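Local atomic coordinates of putative transcriptional regulator TRANSCRIPTION REGULATOR protein (PDB entry 5NLA), a protein that binds c-di-GMP and regulates extracellular polysaccharide production as an AraC-like transcriptional activator, probably through sequence-specific DNA binding. Residues 107-112 and 132-137; 92-97 and 221-226; 256-261 and 266-271; 68-73 and 371-376. All blocks are in the same frame, centred on the assembly; numbering follows the deposited sequence.

Contact 1 of 4, residues 107-112 and 132-137; sequences HSYERS and GRSWTE
Y109 swings its ring carbon CG into the crowded position between its own backbone N and carbonyl carbon (chi1 50°), while T136 sets OG1 beside its backbone N and CG2 anti to it (chi1 -37°), so that both branches of the threonine face the end of the tyrosine. The phenol oxygen OH of Y109 lies 2.6 Å from OG1 of T136, a hydrogen bond in which either hydroxyl may donate. OG1 sits at the ring edge, in its plane, and CG2 of T136 lies near the same plane, 3.8 Å from CE1 of Y109; the two side chains cross at about a right angle. The strands 107-111 and 134-138 are not neighbours in their antiparallel sheet. Both flank strand 159-163, and the axes of segments 107-111 and 134-137, 9.1 Å apart, run in nearly the same direction (28°). The tyrosine is long enough to reach across the middle strand, and its side chain also touches Y159 and M163 on it. A phenylalanine in its place would probably leave T136 OG1 without its mate across the sheet. Two residues before the threonine, small S134 brings its CB to 3.5 Å from Y109 OH and also touches T145 on strand 141-145.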
loop_
_atom_site.group_PDB
_atom_site.type_symbol
_atom_site.label_atom_id
_atom_site.label_comp_id
_atom_site.label_asym_id
_atom_site.label_seq_id
_atom_site.Cartn_x
_atom_site.Cartn_y
_atom_site.Cartn_z
ATOM N N HIS A 107 -8.490 -5.805 -15.715
ATOM C CA HIS A 107 -7.548 -4.830 -16.267
ATOM C C HIS A 107 -6.139 -5.301 -15.950
ATOM O O HIS A 107 -5.947 -6.308 -15.256
ATOM C CB HIS A 107 -7.794 -3.439 -15.664
ATOM C CG HIS A 107 -7.575 -3.392 -14.187
ATOM N ND1 HIS A 107 -8.455 -3.952 -13.288
ATOM C CD2 HIS A 107 -6.543 -2.914 -13.455
ATOM C CE1 HIS A 107 -7.989 -3.801 -12.062
ATOM N NE2 HIS A 107 -6.827 -3.178 -12.136
ATOM N N SER A 108 -5.163 -4.592 -16.491
ATOM C CA SER A 108 -3.783 -4.811 -16.141
ATOM C C SER A 108 -3.247 -3.558 -15.424
ATOM O O SER A 108 -3.802 -2.444 -15.548
ATOM C CB SER A 108 -2.980 -5.176 -17.377
ATOM O OG SER A 108 -2.883 -4.058 -18.237
ATOM N N TYR A 109 -2.180 -3.767 -14.655
ATOM C CA TYR A 109 -1.626 -2.728 -13.782
ATOM C C TYR A 109 -0.095 -2.751 -13.758
ATOM O O TYR A 109 0.539 -3.806 -13.848
ATOM C CB TYR A 109 -2.195 -2.863 -12.353
ATOM C CG TYR A 109 -2.111 -4.261 -11.763
ATOM C CD1 TYR A 109 -0.967 -4.692 -11.107
ATOM C CD2 TYR A 109 -3.173 -5.154 -11.885
ATOM C CE1 TYR A 109 -0.890 -5.963 -10.564
ATOM C CE2 TYR A 109 -3.111 -6.435 -11.342
ATOM C CZ TYR A 109 -1.964 -6.842 -10.679
ATOM O OH TYR A 109 -1.875 -8.122 -10.153
ATOM N N GLU A 110 0.489 -1.566 -13.642
ATOM C CA GLU A 110 1.935 -1.428 -13.454
ATOM C C GLU A 110 2.225 -0.328 -12.447
ATOM O O GLU A 110 1.662 0.764 -12.538
ATOM C CB GLU A 110 2.627 -1.111 -14.779
ATOM C CG GLU A 110 4.145 -1.087 -14.680
ATOM C CD GLU A 110 4.846 -1.101 -16.028
ATOM O OE1 GLU A 110 4.183 -0.848 -17.064
ATOM O OE2 GLU A 110 6.070 -1.365 -16.051
ATOM N N ARG A 111 3.088 -0.640 -11.482
ATOM C CA ARG A 111 3.768 0.371 -10.672
ATOM C C ARG A 111 5.226 0.246 -11.052
ATOM O O ARG A 111 5.849 -0.771 -10.764
ATOM C CB ARG A 111 3.561 0.099 -9.196
ATOM C CG ARG A 111 4.156 1.148 -8.286
ATOM C CD ARG A 111 3.599 1.034 -6.882
ATOM N NE ARG A 111 4.183 2.030 -5.993
ATOM C CZ ARG A 111 3.852 3.314 -5.956
ATOM N NH1 ARG A 111 2.952 3.839 -6.778
ATOM N NH2 ARG A 111 4.460 4.101 -5.081
ATOM N N SER A 112 5.757 1.263 -11.737
ATOM C CA SER A 112 7.092 1.179 -12.353
ATOM C C SER A 112 8.224 1.923 -11.607
ATOM O O SER A 112 7.988 2.731 -10.706
ATOM C CB SER A 112 7.003 1.706 -13.778
ATOM O OG SER A 112 6.725 3.087 -13.755
ATOM N N GLY A 132 -12.311 -13.235 -7.894
ATOM C CA GLY A 132 -11.341 -12.860 -8.902
ATOM C C GLY A 132 -9.981 -13.465 -8.619
ATOM O O GLY A 132 -9.782 -14.176 -7.640
ATOM N N ARG A 133 -9.030 -13.130 -9.474
ATOM C CA ARG A 133 -7.706 -13.710 -9.483
ATOM C C ARG A 133 -6.809 -12.634 -10.038
ATOM O O ARG A 133 -7.190 -11.959 -10.993
ATOM C CB ARG A 133 -7.634 -14.955 -10.374
ATOM C CG ARG A 133 -8.359 -16.134 -9.774
ATOM C CD ARG A 133 -8.086 -17.474 -10.457
ATOM N NE ARG A 133 -8.490 -18.575 -9.573
ATOM C CZ ARG A 133 -7.797 -19.000 -8.509
ATOM N NH1 ARG A 133 -6.625 -18.453 -8.179
ATOM N NH2 ARG A 133 -8.265 -19.997 -7.766
ATOM N N SER A 134 -5.647 -12.436 -9.418
ATOM C CA SER A 134 -4.633 -11.584 -10.003
ATOM C C SER A 134 -3.408 -12.427 -10.281
ATOM O O SER A 134 -3.275 -13.511 -9.763
ATOM C CB SER A 134 -4.325 -10.402 -9.105
ATOM O OG SER A 134 -3.621 -10.812 -7.950
ATOM N N TRP A 135 -2.558 -11.934 -11.165
ATOM C CA TRP A 135 -1.273 -12.535 -11.452
ATOM C C TRP A 135 -0.307 -11.385 -11.445
ATOM O O TRP A 135 -0.517 -10.412 -12.177
ATOM C CB TRP A 135 -1.285 -13.190 -12.822
ATOM C CG TRP A 135 -2.167 -14.411 -12.906
ATOM C CD1 TRP A 135 -1.778 -15.702 -12.755
ATOM C CD2 TRP A 135 -3.581 -14.441 -13.159
ATOM N NE1 TRP A 135 -2.851 -16.544 -12.906
ATOM C CE2 TRP A 135 -3.974 -15.801 -13.153
ATOM C CE3 TRP A 135 -4.552 -13.457 -13.392
ATOM C CZ2 TRP A 135 -5.303 -16.206 -13.378
ATOM C CZ3 TRP A 135 -5.872 -13.858 -13.609
ATOM C CH2 TRP A 135 -6.232 -15.225 -13.602
ATOM N N THR A 136 0.718 -11.456 -10.597
ATOM C CA THR A 136 1.617 -10.314 -10.416
ATOM C C THR A 136 3.100 -10.660 -10.503
ATOM O O THR A 136 3.622 -11.474 -9.732
ATOM C CB THR A 136 1.343 -9.577 -9.098
ATOM O OG1 THR A 136 -0.069 -9.554 -8.847
ATOM C CG2 THR A 136 1.873 -8.135 -9.178
ATOM N N GLU A 137 3.759 -10.001 -11.452
ATOM C CA GLU A 137 5.187 -10.102 -11.640
ATOM C C GLU A 137 5.910 -9.048 -10.799
ATOM O O GLU A 137 5.493 -7.884 -10.731
ATOM C CB GLU A 137 5.528 -9.881 -13.104
ATOM C CG GLU A 137 6.904 -10.377 -13.471
ATOM C CD GLU A 137 7.648 -9.388 -14.328
ATOM O OE1 GLU A 137 7.265 -9.236 -15.510
ATOM O OE2 GLU A 137 8.599 -8.746 -13.802
#

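Contact 2 of 4, residues 92-97 and 221-226; sequences WHLGDL and PRIVRT
L94 meets two residues of helix 220-234, V224 with its base and I223 with its tip. Its CB lies 4.4 Å from CG2 of V224, a loose apolar touch. The next atom, CG, stands beside the backbone N and anti to the carbonyl carbon (chi1 -81°), which lets the CD1 branch reach I223. At the tip, CD1 of L94 rests 3.9 Å from CG2 of I223, the two side chains crossing at about a right angle. The backbone joins in as well, since the L94 carbonyl O is 4.0 Å from V224 CG2. V224 is forked and uses both prongs: CG2 faces L94, while CG1 meets CD1 of L97 at 4.2 Å as the two side chains slide past each other in opposite directions. L94 and L97 can flank one valine because they are the ends of a type II' turn, the tight reversal of the hairpin of strands 88-94 and 97-104. G95 suits its first corner, where phi is positive, and D96 OD1 accepts a weak bond from the L97 N-H. M208 of helix 196-211 packs on both L94 and I223, extending the greasy layer. All the side chains that meet between hairpin and helix are aliphatic, so the fit depends on shape and on the exclusion of water rather than on directed bonds.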
loop_
_atom_site.group_PDB
_atom_site.type_symbol
_atom_site.label_atom_id
_atom_site.label_comp_id
_atom_site.label_asym_id
_atom_site.label_seq_id
_atom_site.Cartn_x
_atom_site.Cartn_y
_atom_site.Cartn_z
ATOM N N TRP A 92 -11.896 3.787 4.009
ATOM C CA TRP A 92 -12.031 4.062 5.444
ATOM C C TRP A 92 -10.640 4.301 6.028
ATOM O O TRP A 92 -9.729 3.513 5.772
ATOM C CB TRP A 92 -12.674 2.880 6.179
ATOM C CG TRP A 92 -13.881 2.298 5.508
ATOM C CD1 TRP A 92 -13.900 1.474 4.416
ATOM C CD2 TRP A 92 -15.240 2.471 5.901
ATOM N NE1 TRP A 92 -15.195 1.134 4.098
ATOM C CE2 TRP A 92 -16.039 1.740 4.986
ATOM C CE3 TRP A 92 -15.871 3.195 6.925
ATOM C CZ2 TRP A 92 -17.432 1.698 5.073
ATOM C CZ3 TRP A 92 -17.265 3.159 7.009
ATOM C CH2 TRP A 92 -18.027 2.411 6.087
ATOM N N HIS A 93 -10.492 5.378 6.806
ATOM C CA HIS A 93 -9.254 5.700 7.512
ATOM C C HIS A 93 -9.366 5.217 8.942
ATOM O O HIS A 93 -10.170 5.745 9.703
ATOM C CB HIS A 93 -9.018 7.215 7.525
ATOM C CG HIS A 93 -8.884 7.822 6.160
ATOM N ND1 HIS A 93 -9.968 8.261 5.430
ATOM C CD2 HIS A 93 -7.793 8.062 5.394
ATOM C CE1 HIS A 93 -9.554 8.742 4.271
ATOM N NE2 HIS A 93 -8.238 8.636 4.227
ATOM N N LEU A 94 -8.625 4.187 9.288
ATOM C CA LEU A 94 -8.585 3.772 10.658
ATOM C C LEU A 94 -7.314 4.445 11.046
ATOM O O LEU A 94 -6.272 3.831 11.030
ATOM C CB LEU A 94 -8.393 2.286 10.755
ATOM C CG LEU A 94 -9.652 1.475 10.572
ATOM C CD1 LEU A 94 -9.329 0.031 10.875
ATOM C CD2 LEU A 94 -10.677 1.994 11.551
ATOM N N GLY A 95 -7.386 5.699 11.436
ATOM C CA GLY A 95 -6.176 6.417 11.735
ATOM C C GLY A 95 -5.306 6.438 10.496
ATOM O O GLY A 95 -5.731 6.845 9.434
ATOM N N ASP A 96 -4.052 6.065 10.670
ATOM C CA ASP A 96 -3.069 5.990 9.597
ATOM C C ASP A 96 -3.290 4.903 8.542
ATOM O O ASP A 96 -3.103 5.130 7.357
ATOM C CB ASP A 96 -1.686 5.859 10.216
ATOM C CG ASP A 96 -1.730 5.259 11.602
ATOM O OD1 ASP A 96 -2.565 4.363 11.825
ATOM O OD2 ASP A 96 -0.949 5.702 12.463
ATOM N N LEU A 97 -3.668 3.723 9.007
ATOM C CA LEU A 97 -3.958 2.545 8.187
ATOM C C LEU A 97 -5.256 2.740 7.381
ATOM O O LEU A 97 -6.312 3.008 7.962
ATOM C CB LEU A 97 -4.057 1.315 9.106
ATOM C CG LEU A 97 -4.385 -0.069 8.539
ATOM C CD1 LEU A 97 -3.972 -1.169 9.510
ATOM C CD2 LEU A 97 -5.861 -0.200 8.204
ATOM N N PRO A 221 -7.233 2.054 17.751
ATOM C CA PRO A 221 -5.818 1.711 17.924
ATOM C C PRO A 221 -5.550 0.227 18.183
ATOM O O PRO A 221 -4.528 -0.279 17.707
ATOM C CB PRO A 221 -5.382 2.573 19.115
ATOM C CG PRO A 221 -6.640 2.881 19.832
ATOM C CD PRO A 221 -7.674 3.024 18.765
ATOM N N ARG A 222 -6.458 -0.462 18.888
ATOM C CA ARG A 222 -6.305 -1.912 19.109
ATOM C C ARG A 222 -6.589 -2.726 17.847
ATOM O O ARG A 222 -5.921 -3.731 17.616
ATOM C CB ARG A 222 -7.093 -2.433 20.335
ATOM C CG ARG A 222 -8.511 -2.998 20.138
ATOM C CD ARG A 222 -8.751 -4.234 21.020
ATOM N NE ARG A 222 -10.152 -4.426 21.406
ATOM C CZ ARG A 222 -10.767 -3.810 22.422
ATOM N NH1 ARG A 222 -10.132 -2.921 23.193
ATOM N NH2 ARG A 222 -12.047 -4.084 22.673
ATOM N N ILE A 223 -7.549 -2.286 17.030
ATOM C CA ILE A 223 -7.806 -2.925 15.734
ATOM C C ILE A 223 -6.531 -2.872 14.904
ATOM O O ILE A 223 -6.084 -3.899 14.383
ATOM C CB ILE A 223 -8.989 -2.279 14.958
ATOM C CG1 ILE A 223 -10.316 -2.545 15.671
ATOM C CG2 ILE A 223 -9.086 -2.829 13.535
ATOM C CD1 ILE A 223 -11.472 -1.699 15.174
ATOM N N VAL A 224 -5.939 -1.682 14.817
ATOM C CA VAL A 224 -4.706 -1.485 14.046
ATOM C C VAL A 224 -3.609 -2.425 14.537
ATOM O O VAL A 224 -2.880 -3.010 13.737
ATOM C CB VAL A 224 -4.192 -0.022 14.108
ATOM C CG1 VAL A 224 -2.885 0.128 13.323
ATOM C CG2 VAL A 224 -5.251 0.950 13.587
ATOM N N ARG A 225 -3.515 -2.578 15.852
ATOM C CA ARG A 225 -2.490 -3.425 16.451
ATOM C C ARG A 225 -2.659 -4.922 16.127
ATOM O O ARG A 225 -1.666 -5.582 15.814
ATOM C CB ARG A 225 -2.395 -3.192 17.972
ATOM C CG ARG A 225 -0.962 -3.196 18.469
ATOM C CD ARG A 225 -0.808 -2.699 19.901
ATOM N NE ARG A 225 0.581 -2.289 20.133
ATOM C CZ ARG A 225 1.255 -2.396 21.281
ATOM N NH1 ARG A 225 0.700 -2.897 22.387
ATOM N NH2 ARG A 225 2.524 -1.984 21.323
ATOM N N THR A 226 -3.885 -5.455 16.165
ATOM C CA THR A 226 -4.063 -6.902 15.891
ATOM C C THR A 226 -3.898 -7.160 14.387
ATOM O O THR A 226 -3.385 -8.209 14.000
ATOM C CB THR A 226 -5.364 -7.586 16.465
ATOM O OG1 THR A 226 -6.219 -8.056 15.412
ATOM C CG2 THR A 226 -6.157 -6.703 17.408
#

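Contact 3 of 4, residues 256-261 and 266-271; sequences HRYIHL and GDLTPE
The loop between helix 251-261 and helix 270-275, in the helical C-terminal part of the protein, tucks L268 against Y258 and I259. L268 extends its CG anti to the backbone N (chi1 -176°), which sends the two methyls out towards the helix. CD1 comes obliquely to the Y258 ring, 3.6 Å from CE2 and 4.0 Å from CD2, as the two side chains slide past each other in opposite directions. The other methyl, CD2, reaches I259 more loosely, 4.5 Å from CG1. Such a connection belongs to the helix-turn-helix region expected for an AraC-type regulator, where short helices share an apolar core; here I273 touches Y258, I259 and L268 alike, and I298 of helix 294-306 also meets the leucine. Tyrosine suits its place by serving two needs: its ring carbons CD2 and CE2 meet L268, while its OH leaves the apolar patch to bond with T272 OG1. L268 is the centre of an inverse gamma turn, marked by a weak bond from T269 N to D267 O. Right after it the chain enters the next helix, with T269 as N-cap, its OG1 accepting weakly from T272 N, and P270 in the first turn, where a missing N-H costs nothing.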
loop_
_atom_site.group_PDB
_atom_site.type_symbol
_atom_site.label_atom_id
_atom_site.label_comp_id
_atom_site.label_asym_id
_atom_site.label_seq_id
_atom_site.Cartn_x
_atom_site.Cartn_y
_atom_site.Cartn_z
ATOM N N HIS A 256 12.379 6.275 4.212
ATOM C CA HIS A 256 11.668 5.870 5.430
ATOM C C HIS A 256 12.425 4.802 6.238
ATOM O O HIS A 256 12.367 4.809 7.482
ATOM C CB HIS A 256 10.242 5.391 5.122
ATOM C CG HIS A 256 9.245 6.497 4.957
ATOM N ND1 HIS A 256 8.042 6.316 4.316
ATOM C CD2 HIS A 256 9.268 7.794 5.344
ATOM C CE1 HIS A 256 7.360 7.443 4.322
ATOM N NE2 HIS A 256 8.081 8.357 4.940
ATOM N N ARG A 257 13.131 3.913 5.533
ATOM C CA ARG A 257 13.950 2.883 6.168
ATOM C C ARG A 257 15.196 3.484 6.795
ATOM O O ARG A 257 15.504 3.208 7.959
ATOM C CB ARG A 257 14.375 1.807 5.166
ATOM C CG ARG A 257 15.075 0.617 5.819
ATOM C CD ARG A 257 15.448 -0.457 4.821
ATOM N NE ARG A 257 16.311 0.051 3.756
ATOM C CZ ARG A 257 16.643 -0.631 2.661
ATOM N NH1 ARG A 257 16.199 -1.874 2.472
ATOM N NH2 ARG A 257 17.425 -0.069 1.738
ATOM N N TYR A 258 15.922 4.282 6.013
ATOM C CA TYR A 258 17.116 4.952 6.515
ATOM C C TYR A 258 16.782 5.655 7.822
ATOM O O TYR A 258 17.410 5.401 8.835
ATOM C CB TYR A 258 17.673 5.943 5.495
ATOM C CG TYR A 258 18.971 6.538 5.954
ATOM C CD1 TYR A 258 20.175 5.876 5.733
ATOM C CD2 TYR A 258 18.998 7.746 6.649
ATOM C CE1 TYR A 258 21.370 6.407 6.180
ATOM C CE2 TYR A 258 20.185 8.286 7.105
ATOM C CZ TYR A 258 21.376 7.623 6.873
ATOM O OH TYR A 258 22.558 8.187 7.344
ATOM N N ILE A 259 15.760 6.503 7.792
ATOM C CA ILE A 259 15.281 7.205 8.982
ATOM C C ILE A 259 14.972 6.256 10.128
ATOM O O ILE A 259 15.379 6.520 11.253
ATOM C CB ILE A 259 14.055 8.101 8.672
ATOM C CG1 ILE A 259 14.519 9.362 7.936
ATOM C CG2 ILE A 259 13.289 8.498 9.940
ATOM C CD1 ILE A 259 13.400 10.148 7.286
ATOM N N HIS A 260 14.259 5.171 9.853
ATOM C CA HIS A 260 13.906 4.192 10.898
ATOM C C HIS A 260 15.149 3.613 11.565
ATOM O O HIS A 260 15.203 3.517 12.795
ATOM C CB HIS A 260 13.034 3.057 10.330
ATOM C CG HIS A 260 12.690 1.992 11.331
ATOM N ND1 HIS A 260 11.532 2.021 12.076
ATOM C CD2 HIS A 260 13.354 0.872 11.707
ATOM C CE1 HIS A 260 11.500 0.965 12.870
ATOM N NE2 HIS A 260 12.593 0.253 12.666
ATOM N N LEU A 261 16.139 3.236 10.754
ATOM C CA LEU A 261 17.381 2.653 11.271
ATOM C C LEU A 261 18.258 3.647 12.049
ATOM O O LEU A 261 18.851 3.291 13.070
ATOM C CB LEU A 261 18.200 2.027 10.136
ATOM C CG LEU A 261 17.568 0.839 9.412
ATOM C CD1 LEU A 261 18.498 0.348 8.314
ATOM C CD2 LEU A 261 17.230 -0.293 10.369
ATOM N N GLY A 266 21.771 11.184 16.462
ATOM C CA GLY A 266 21.532 12.634 16.586
ATOM C C GLY A 266 22.089 13.516 15.472
ATOM O O GLY A 266 21.697 14.682 15.352
ATOM N N ASP A 267 23.011 12.964 14.677
ATOM C CA ASP A 267 23.444 13.560 13.395
ATOM C C ASP A 267 22.540 13.185 12.185
ATOM O O ASP A 267 22.953 13.317 11.026
ATOM C CB ASP A 267 24.917 13.197 13.110
ATOM C CG ASP A 267 25.151 11.690 12.983
ATOM O OD1 ASP A 267 24.479 11.027 12.155
ATOM O OD2 ASP A 267 25.996 11.164 13.735
ATOM N N LEU A 268 21.321 12.717 12.444
ATOM C CA LEU A 268 20.359 12.507 11.376
ATOM C C LEU A 268 19.836 13.865 10.914
ATOM O O LEU A 268 18.832 14.370 11.424
ATOM C CB LEU A 268 19.215 11.600 11.843
ATOM C CG LEU A 268 18.186 11.210 10.785
ATOM C CD1 LEU A 268 18.799 10.224 9.799
ATOM C CD2 LEU A 268 16.944 10.635 11.452
ATOM N N THR A 269 20.572 14.464 9.985
ATOM C CA THR A 269 20.153 15.671 9.272
ATOM C C THR A 269 19.540 15.313 7.910
ATOM O O THR A 269 19.594 14.159 7.489
ATOM C CB THR A 269 21.360 16.597 9.047
ATOM O OG1 THR A 269 22.355 15.904 8.284
ATOM C CG2 THR A 269 21.954 17.028 10.378
ATOM N N PRO A 270 18.939 16.299 7.217
ATOM C CA PRO A 270 18.528 16.059 5.829
ATOM C C PRO A 270 19.693 15.807 4.867
ATOM O O PRO A 270 19.518 15.091 3.884
ATOM C CB PRO A 270 17.801 17.352 5.447
ATOM C CG PRO A 270 17.364 17.946 6.733
ATOM C CD PRO A 270 18.422 17.583 7.725
ATOM N N GLU A 271 20.861 16.377 5.153
ATOM C CA GLU A 271 22.034 16.255 4.279
ATOM C C GLU A 271 22.549 14.817 4.216
ATOM O O GLU A 271 22.867 14.301 3.138
ATOM C CB GLU A 271 23.173 17.180 4.744
ATOM C CG GLU A 271 22.862 18.676 4.692
ATOM C CD GLU A 271 22.415 19.256 6.030
ATOM O OE1 GLU A 271 21.216 19.116 6.375
ATOM O OE2 GLU A 271 23.263 19.861 6.732
#

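Contact 4 of 4, residues 68-73 and 371-376; sequences APLVDV and ATIGDW
T372 meets P69 first, laying its OG1 3.5 Å from the proline CG, the two side chains crossing obliquely. A chi1 of 80° places that oxygen between the backbone N and the carbonyl carbon, where it also takes a weak bond from G374 N. I373 comes next and turns to L70: its CG2 lies 3.9 Å from L70 CB, and its CD1, at the far end of the side chain, is 3.9 Å from L70 CD2. L89 of strand 88-94 touches the isoleucine too, and a branched aliphatic residue suits a place with leucines on both strand and loop. G374 follows, its bare CA 3.9 Å from P69 CB; any CB at this position would point at the proline. Cutting P69 back to an alanine would remove CG and CD and is likely to open a gap beside T372, leaving its hydroxyl side uncovered by the ring. D375 completes a capping box that starts the short, weakly bonded helix 373-376: T372 is the N-cap, and D375 returns its OD2, by the anti lone pair, to T372 N at 3.2 Å. On the other segment, the carbonyls of P69 and L70 both receive R111 NH1. Past D375, W376 leads away from P69 towards L89, L98 and V100 of the larger sheet.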
loop_
_atom_site.group_PDB
_atom_site.type_symbol
_atom_site.label_atom_id
_atom_site.label_comp_id
_atom_site.label_asym_id
_atom_site.label_seq_id
_atom_site.Cartn_x
_atom_site.Cartn_y
_atom_site.Cartn_z
ATOM N N ALA A 68 -3.900 6.526 -10.807
ATOM C CA ALA A 68 -2.560 6.884 -11.370
ATOM C C ALA A 68 -1.374 6.976 -10.402
ATOM O O ALA A 68 -0.297 6.470 -10.720
ATOM C CB ALA A 68 -2.645 8.172 -12.184
ATOM N N PRO A 69 -1.550 7.650 -9.239
ATOM C CA PRO A 69 -0.498 7.687 -8.219
ATOM C C PRO A 69 -0.011 6.320 -7.756
ATOM O O PRO A 69 1.130 6.198 -7.310
ATOM C CB PRO A 69 -1.179 8.387 -7.044
ATOM C CG PRO A 69 -2.188 9.264 -7.666
ATOM C CD PRO A 69 -2.700 8.491 -8.847
ATOM N N LEU A 70 -0.878 5.319 -7.829
ATOM C CA LEU A 70 -0.565 3.977 -7.363
ATOM C C LEU A 70 -0.095 3.083 -8.491
ATOM O O LEU A 70 0.964 2.461 -8.418
ATOM C CB LEU A 70 -1.805 3.382 -6.710
ATOM C CG LEU A 70 -1.617 2.089 -5.922
ATOM C CD1 LEU A 70 -0.471 2.201 -4.930
ATOM C CD2 LEU A 70 -2.914 1.712 -5.195
ATOM N N VAL A 71 -0.900 3.027 -9.539
ATOM C CA VAL A 71 -0.689 2.105 -10.644
ATOM C C VAL A 71 -1.125 2.765 -11.921
ATOM O O VAL A 71 -2.095 3.496 -11.934
ATOM C CB VAL A 71 -1.499 0.789 -10.472
ATOM C CG1 VAL A 71 -0.747 -0.204 -9.583
ATOM C CG2 VAL A 71 -2.890 1.061 -9.925
ATOM N N ASP A 72 -0.375 2.519 -12.985
ATOM C CA ASP A 72 -0.847 2.785 -14.327
ATOM C C ASP A 72 -1.667 1.578 -14.765
ATOM O O ASP A 72 -1.188 0.448 -14.662
ATOM C CB ASP A 72 0.319 2.977 -15.277
ATOM C CG ASP A 72 -0.105 3.530 -16.612
ATOM O OD1 ASP A 72 -1.300 3.876 -16.792
ATOM O OD2 ASP A 72 0.779 3.640 -17.487
ATOM N N VAL A 73 -2.885 1.831 -15.248
ATOM C CA VAL A 73 -3.810 0.774 -15.653
ATOM C C VAL A 73 -4.136 0.815 -17.142
ATOM O O VAL A 73 -4.089 1.874 -17.769
ATOM C CB VAL A 73 -5.123 0.800 -14.839
ATOM C CG1 VAL A 73 -4.835 0.549 -13.362
ATOM C CG2 VAL A 73 -5.881 2.109 -15.022
ATOM N N ALA A 371 -10.392 14.073 -7.048
ATOM C CA ALA A 371 -9.538 13.377 -6.084
ATOM C C ALA A 371 -8.928 12.116 -6.688
ATOM O O ALA A 371 -9.342 11.661 -7.760
ATOM C CB ALA A 371 -10.330 13.031 -4.831
ATOM N N THR A 372 -7.923 11.576 -5.997
ATOM C CA THR A 372 -7.282 10.306 -6.358
ATOM C C THR A 372 -6.993 9.475 -5.109
ATOM O O THR A 372 -7.190 9.934 -3.985
ATOM C CB THR A 372 -5.943 10.501 -7.094
ATOM O OG1 THR A 372 -4.907 10.777 -6.145
ATOM C CG2 THR A 372 -6.025 11.604 -8.133
ATOM N N ILE A 373 -6.526 8.251 -5.323
ATOM C CA ILE A 373 -6.147 7.361 -4.229
ATOM C C ILE A 373 -4.880 7.851 -3.498
ATOM O O ILE A 373 -4.696 7.560 -2.311
ATOM C CB ILE A 373 -6.013 5.890 -4.710
ATOM C CG1 ILE A 373 -6.047 4.936 -3.520
ATOM C CG2 ILE A 373 -4.766 5.657 -5.555
ATOM C CD1 ILE A 373 -6.149 3.484 -3.924
ATOM N N GLY A 374 -4.031 8.602 -4.203
ATOM C CA GLY A 374 -2.861 9.245 -3.604
ATOM C C GLY A 374 -3.223 10.166 -2.455
ATOM O O GLY A 374 -2.516 10.223 -1.454
ATOM N N ASP A 375 -4.350 10.853 -2.607
ATOM C CA ASP A 375 -4.914 11.709 -1.576
ATOM C C ASP A 375 -5.454 10.927 -0.369
ATOM O O ASP A 375 -5.448 11.433 0.754
ATOM C CB ASP A 375 -6.009 12.589 -2.190
ATOM C CG ASP A 375 -5.462 13.539 -3.260
ATOM O OD1 ASP A 375 -4.555 14.354 -2.941
ATOM O OD2 ASP A 375 -5.928 13.471 -4.417
ATOM N N TRP A 376 -5.941 9.710 -0.609
ATOM C CA TRP A 376 -6.383 8.810 0.462
ATOM C C TRP A 376 -5.199 8.243 1.228
ATOM O O TRP A 376 -5.320 7.908 2.412
ATOM C CB TRP A 376 -7.211 7.648 -0.104
ATOM C CG TRP A 376 -8.568 8.018 -0.645
ATOM C CD1 TRP A 376 -9.060 9.274 -0.863
ATOM C CD2 TRP A 376 -9.589 7.109 -1.072
ATOM N NE1 TRP A 376 -10.329 9.202 -1.379
ATOM C CE2 TRP A 376 -10.681 7.886 -1.519
ATOM C CE3 TRP A 376 -9.693 5.711 -1.109
ATOM C CZ2 TRP A 376 -11.871 7.309 -2.003
ATOM C CZ3 TRP A 376 -10.878 5.138 -1.585
ATOM C CH2 TRP A 376 -11.947 5.939 -2.029
#

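Overall arrangement
Contact 4 encloses the others along the chain: contact 2 lies within it with contact 1 nested inside, and contact 3 follows in series. Contacts 1 and 4 have centres 15 Å apart and share the five-stranded sheet, in which strands 72-74 and 107-111 are neighbours and E110 O probably bonds to D72 N. Contact 2 belongs to the larger, seven-stranded sheet and to helix 220-234, which packs on the turn of its hairpin; it touches contact 4 where H93 lies beside W376. Contact 3 stands apart in the helical C-terminal part, its centre 26 to 33 Å from the rest. Contact 4 brings a late segment of the chain back between the two sheets, joining distant ends of the sequence.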